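Local coordinates for protein tyrosyl-tRNA synthetase (Aeropyrum pernix, PDB 2CYA) that probably catalyses the two-step attachment of tyrosine to its cognate tRNA, activating the amino acid with ATP before transferring it to the acceptor end, at residues A[46-50]-A[248-252]; A[100-105]-A[340-345]. One frame throughout, in Å; residues are numbered along the deposited sequence.

Contact 1 of 2, residues A[46-50]-A[248-252]; sequences GVAHI and VFVVD. With SO4 (sulfate ion), chain C.
Ile-50 and Val-250 each give their backbone N-H across this contact, and the two bonds make a single beta bridge centred on His-49 and Phe-249. Ile-50 N reaches Val-248 O at 2.8 Å, meeting that oxygen almost end-on; Val-250 N reaches Ala-48 O at 3.0 Å in a nearly straight hydrogen bond (N-H...O 171°). Side chains close in around this pair. The ring of Phe-249 turns its edge to the carbonyl of Val-47, CD2 lying 3.5 Å from Val-47 O, while CB of His-49 comes up to the same CD2. On one flank CD1 of Ile-50 lies against CB of Val-248 at 3.8 Å; on the other, CG1 of Val-47 meets CG2 of Val-251 at 4.0 Å, the two side chains at roughly right angles.

With CG of His-49 set between its backbone N and carbonyl carbon (chi1 56°), the imidazole leads away from 248-252. NE2 donates to sulfate O4 at 3.0 Å in a bent hydrogen bond (136°), and ND1 accepts from Gly-51 N, which fixes the ring's flip. Lys-241 of the KMSKS motif and Trp-52 also bind the sulfate. All three residues are inferred to bind ATP, so the ion, probably from the crystallisation liquor, may mark a phosphate position. His-49 belongs to the class I HIGH-type signature, here HIGW.

The chain turns directly out of the bridge: Phe-249 to Asp-252 is a type I turn. Asp-252 OD2 accepts the N-H of Phe-249 (N to OD2 2.8 Å), the donor standing above the carboxylate plane, and also pairs with Lys-260. Segment 46-50 links strand 37-42 to helix 51-64. Helix 349-360 packs on Val-47 and Val-251, helix 323-346 on Ile-50, Val-250 and Val-251, while Val-248 meets Ile-257 of helix 254-262.

Contact 2 of 2, residues A[100-105]-A[340-345]; sequences RVMEAA and PIRGAV
Val-101 CG1 (chi1 167°) and Ile-341 CG2 both stand anti to their own backbone N, and these two methyls meet at 3.8 Å in the middle of a helix-helix packing. Helix 88-104, from the Rossmann-type catalytic domain of this class I synthetase, runs against helix 323-346 near the latter's C-terminal end, the short axes 8.8 Å apart and 136° between their directions. Small residues permit the approach: CB of Ala-104 lies 3.7 Å from CB of Ala-344. To one side CG2 of Val-101 touches CG2 of Val-345; to the other, CD1 of Ile-341 reaches CB of Ala-105. Leu-53 and Met-56 of helix 51-64 cover the buried side of this apolar seam.

Arg-100, partly exposed, bends at chi2 and chi3, so that CD rests 3.9 Å from CB of Ala-344 and the guanidinium turns an edge to the carbonyl of Ala-344 on helix 323-346. NH1 also forms a salt bridge with Asp-348, and an alanine in place of Arg-100 would probably cost Asp-348 a charged partner and uncover the methyl of Ala-344. The polar link between the two segments is weak: Arg-100 NH1 to Ala-344 O, 3.3 Å.

The centres of contacts 1 and 2 lie about 11 Å apart, on the same side of the chain's centre, and the two touch directly. Along the chain their segments alternate: 46-50, 100-105, 248-252, 340-345. Segment 248-252, with its turn, is what meets contact 2. Val-250 lies over the seam between the two helices, its CB 3.7 Å from Ile-341 CG2 and its CG2 against Val-101 CG2, and Arg-342 NH1 probably hydrogen-bonds Asp-252 O. Helix 51-64, which follows 46-50, also packs on contact 2. The loop holding the inferred ATP-site His-49, the chain that follows the KMSKS motif and helix 323-346 are thus joined to helix 88-104 of the catalytic domain in one continuous packing.

Contact 1 of 2, residues A[46-50]-A[248-252]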
loop_
_atom_site.group_PDB
_atom_site.type_symbol
_atom_site.label_atom_id
_atom_site.label_comp_id
_atom_site.label_asym_id
_atom_site.label_seq_id
_atom_site.Cartn_x
_atom_site.Cartn_y
_atom_site.Cartn_z
ATOM N N GLY A 46 -18.646 -13.788 -5.365
ATOM C CA GLY A 46 -19.570 -14.907 -5.270
ATOM C C GLY A 46 -20.421 -15.016 -6.523
ATOM O O GLY A 46 -20.120 -14.398 -7.538
ATOM N N VAL A 47 -21.493 -15.795 -6.462
ATOM C CA VAL A 47 -22.353 -15.940 -7.626
ATOM C C VAL A 47 -23.140 -14.646 -7.833
ATOM O O VAL A 47 -23.710 -14.086 -6.896
ATOM C CB VAL A 47 -23.348 -17.110 -7.450
ATOM C CG1 VAL A 47 -24.156 -17.307 -8.737
ATOM C CG2 VAL A 47 -22.592 -18.390 -7.084
ATOM N N ALA A 48 -23.162 -14.167 -9.069
ATOM C CA ALA A 48 -23.890 -12.950 -9.370
ATOM C C ALA A 48 -25.379 -13.060 -9.010
ATOM O O ALA A 48 -26.021 -14.075 -9.275
ATOM C CB ALA A 48 -23.743 -12.622 -10.835
ATOM N N HIS A 49 -25.913 -12.021 -8.380
ATOM C CA HIS A 49 -27.330 -12.009 -8.062
ATOM C C HIS A 49 -27.939 -10.883 -8.906
ATOM O O HIS A 49 -27.213 -10.117 -9.535
ATOM C CB HIS A 49 -27.561 -11.819 -6.559
ATOM C CG HIS A 49 -26.930 -10.591 -5.992
ATOM N ND1 HIS A 49 -27.429 -9.326 -6.217
ATOM C CD2 HIS A 49 -25.866 -10.436 -5.168
ATOM C CE1 HIS A 49 -26.701 -8.444 -5.553
ATOM N NE2 HIS A 49 -25.746 -9.091 -4.908
ATOM N N ILE A 50 -29.257 -10.765 -8.926
ATOM C CA ILE A 50 -29.867 -9.781 -9.808
ATOM C C ILE A 50 -29.508 -8.327 -9.564
ATOM O O ILE A 50 -29.671 -7.496 -10.456
ATOM C CB ILE A 50 -31.396 -9.947 -9.820
ATOM C CG1 ILE A 50 -31.980 -9.741 -8.404
ATOM C CG2 ILE A 50 -31.734 -11.341 -10.358
ATOM C CD1 ILE A 50 -33.508 -9.763 -8.387
ATOM N N VAL A 248 -31.767 -12.991 -4.996
ATOM C CA VAL A 248 -32.082 -13.844 -6.121
ATOM C C VAL A 248 -30.825 -13.976 -6.970
ATOM O O VAL A 248 -30.331 -12.987 -7.513
ATOM C CB VAL A 248 -33.229 -13.243 -6.959
ATOM C CG1 VAL A 248 -33.561 -14.156 -8.136
ATOM C CG2 VAL A 248 -34.456 -13.050 -6.067
ATOM N N PHE A 249 -30.283 -15.185 -7.068
ATOM C CA PHE A 249 -29.077 -15.384 -7.877
ATOM C C PHE A 249 -29.449 -15.668 -9.331
ATOM O O PHE A 249 -30.555 -16.143 -9.611
ATOM C CB PHE A 249 -28.235 -16.535 -7.322
ATOM C CG PHE A 249 -27.798 -16.325 -5.910
ATOM C CD1 PHE A 249 -28.518 -16.869 -4.858
ATOM C CD2 PHE A 249 -26.688 -15.530 -5.625
ATOM C CE1 PHE A 249 -28.143 -16.622 -3.532
ATOM C CE2 PHE A 249 -26.305 -15.275 -4.303
ATOM C CZ PHE A 249 -27.034 -15.822 -3.257
ATOM N N VAL A 250 -28.525 -15.383 -10.248
ATOM C CA VAL A 250 -28.799 -15.586 -11.658
ATOM C C VAL A 250 -28.943 -17.050 -12.000
ATOM O O VAL A 250 -29.271 -17.375 -13.131
ATOM C CB VAL A 250 -27.709 -14.959 -12.584
ATOM C CG1 VAL A 250 -27.700 -13.448 -12.423
ATOM C CG2 VAL A 250 -26.350 -15.547 -12.279
ATOM N N VAL A 251 -28.698 -17.934 -11.032
ATOM C CA VAL A 251 -28.843 -19.360 -11.292
ATOM C C VAL A 251 -29.899 -20.020 -10.415
ATOM O O VAL A 251 -29.961 -21.247 -10.346
ATOM C CB VAL A 251 -27.510 -20.157 -11.126
ATOM C CG1 VAL A 251 -26.484 -19.710 -12.176
ATOM C CG2 VAL A 251 -26.972 -19.999 -9.711
ATOM N N ASP A 252 -30.720 -19.224 -9.736
ATOM C CA ASP A 252 -31.793 -19.787 -8.919
ATOM C C ASP A 252 -32.839 -20.377 -9.869
ATOM O O ASP A 252 -33.031 -19.875 -10.984
ATOM C CB ASP A 252 -32.499 -18.711 -8.077
ATOM C CG ASP A 252 -31.751 -18.359 -6.821
ATOM O OD1 ASP A 252 -30.919 -19.172 -6.393
ATOM O OD2 ASP A 252 -32.008 -17.271 -6.252
HETATM S S SO4 C . -22.398 -7.833 -3.149
HETATM O O1 SO4 C . -23.497 -6.769 -3.139
HETATM O O2 SO4 C . -21.150 -7.189 -3.750
HETATM O O3 SO4 C . -22.096 -8.139 -1.796
HETATM O O4 SO4 C . -22.822 -8.787 -4.112
#

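Contact 2 of 2, residues A[100-105]-A[340-345]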
loop_
_atom_site.group_PDB
_atom_site.type_symbol
_atom_site.label_atom_id
_atom_site.label_comp_id
_atom_site.label_asym_id
_atom_site.label_seq_id
_atom_site.Cartn_x
_atom_site.Cartn_y
_atom_site.Cartn_z
ATOM N N ARG A 100 -19.912 -13.991 -18.517
ATOM C CA ARG A 100 -20.925 -14.761 -19.225
ATOM C C ARG A 100 -22.305 -14.200 -18.951
ATOM O O ARG A 100 -23.148 -14.150 -19.842
ATOM C CB ARG A 100 -20.871 -16.233 -18.804
ATOM C CG ARG A 100 -21.911 -17.127 -19.476
ATOM C CD ARG A 100 -21.836 -17.051 -20.988
ATOM N NE ARG A 100 -20.495 -17.354 -21.475
ATOM C CZ ARG A 100 -19.928 -18.550 -21.397
ATOM N NH1 ARG A 100 -20.595 -19.563 -20.855
ATOM N NH2 ARG A 100 -18.687 -18.727 -21.838
ATOM N N VAL A 101 -22.532 -13.791 -17.710
ATOM C CA VAL A 101 -23.814 -13.225 -17.327
ATOM C C VAL A 101 -24.039 -11.917 -18.075
ATOM O O VAL A 101 -25.137 -11.666 -18.577
ATOM C CB VAL A 101 -23.869 -12.935 -15.815
ATOM C CG1 VAL A 101 -25.089 -12.053 -15.502
ATOM C CG2 VAL A 101 -23.936 -14.258 -15.016
ATOM N N MET A 102 -23.006 -11.078 -18.149
ATOM C CA MET A 102 -23.145 -9.799 -18.831
ATOM C C MET A 102 -23.522 -9.972 -20.298
ATOM O O MET A 102 -24.375 -9.255 -20.807
ATOM C CB MET A 102 -21.861 -8.967 -18.712
ATOM C CG MET A 102 -21.652 -8.399 -17.316
ATOM S SD MET A 102 -20.084 -7.541 -17.139
ATOM C CE MET A 102 -20.402 -5.980 -18.075
ATOM N N GLU A 103 -22.878 -10.921 -20.964
ATOM C CA GLU A 103 -23.143 -11.200 -22.364
ATOM C C GLU A 103 -24.579 -11.681 -22.531
ATOM O O GLU A 103 -25.350 -11.126 -23.320
ATOM C CB GLU A 103 -22.167 -12.272 -22.865
ATOM C CG GLU A 103 -22.556 -12.921 -24.193
ATOM C CD GLU A 103 -21.455 -13.827 -24.751
ATOM O OE1 GLU A 103 -20.753 -13.398 -25.679
ATOM O OE2 GLU A 103 -21.284 -14.959 -24.253
ATOM N N ALA A 104 -24.934 -12.712 -21.766
ATOM C CA ALA A 104 -26.274 -13.278 -21.812
ATOM C C ALA A 104 -27.324 -12.254 -21.402
ATOM O O ALA A 104 -28.493 -12.399 -21.746
ATOM C CB ALA A 104 -26.350 -14.488 -20.899
ATOM N N ALA A 105 -26.924 -11.220 -20.667
ATOM C CA ALA A 105 -27.892 -10.210 -20.240
ATOM C C ALA A 105 -28.083 -9.164 -21.332
ATOM O O ALA A 105 -28.944 -8.297 -21.232
ATOM C CB ALA A 105 -27.438 -9.534 -18.937
ATOM N N PRO A 340 -32.728 -17.069 -19.571
ATOM C CA PRO A 340 -31.599 -17.142 -20.503
ATOM C C PRO A 340 -30.213 -16.969 -19.865
ATOM O O PRO A 340 -29.241 -17.564 -20.334
ATOM C CB PRO A 340 -31.923 -16.054 -21.537
ATOM C CG PRO A 340 -32.742 -15.079 -20.757
ATOM C CD PRO A 340 -33.640 -15.974 -19.936
ATOM N N ILE A 341 -30.112 -16.153 -18.816
ATOM C CA ILE A 341 -28.831 -15.961 -18.137
ATOM C C ILE A 341 -28.428 -17.266 -17.454
ATOM O O ILE A 341 -27.273 -17.714 -17.544
ATOM C CB ILE A 341 -28.930 -14.855 -17.088
ATOM C CG1 ILE A 341 -29.270 -13.541 -17.802
ATOM C CG2 ILE A 341 -27.613 -14.752 -16.293
ATOM C CD1 ILE A 341 -29.602 -12.402 -16.895
ATOM N N ARG A 342 -29.394 -17.867 -16.765
ATOM C CA ARG A 342 -29.182 -19.127 -16.079
ATOM C C ARG A 342 -28.729 -20.189 -17.084
ATOM O O ARG A 342 -27.821 -20.982 -16.807
ATOM C CB ARG A 342 -30.483 -19.563 -15.410
ATOM C CG ARG A 342 -30.376 -20.827 -14.565
ATOM C CD ARG A 342 -31.690 -21.058 -13.843
ATOM N NE ARG A 342 -32.782 -21.122 -14.802
ATOM C CZ ARG A 342 -34.036 -20.765 -14.559
ATOM N NH1 ARG A 342 -34.405 -20.300 -13.364
ATOM N NH2 ARG A 342 -34.919 -20.860 -15.532
ATOM N N GLY A 343 -29.356 -20.192 -18.257
ATOM C CA GLY A 343 -29.000 -21.152 -19.288
ATOM C C GLY A 343 -27.568 -21.026 -19.788
ATOM O O GLY A 343 -26.860 -22.030 -19.916
ATOM N N ALA A 344 -27.138 -19.799 -20.072
ATOM C CA ALA A 344 -25.778 -19.558 -20.551
ATOM C C ALA A 344 -24.738 -19.998 -19.531
ATOM O O ALA A 344 -23.643 -20.417 -19.891
ATOM C CB ALA A 344 -25.589 -18.077 -20.871
ATOM N N VAL A 345 -25.070 -19.895 -18.255
ATOM C CA VAL A 345 -24.143 -20.293 -17.207
ATOM C C VAL A 345 -24.162 -21.799 -16.955
ATOM O O VAL A 345 -23.122 -22.456 -17.019
ATOM C CB VAL A 345 -24.473 -19.591 -15.883
ATOM C CG1 VAL A 345 -23.556 -20.111 -14.764
ATOM C CG2 VAL A 345 -24.327 -18.083 -16.057
#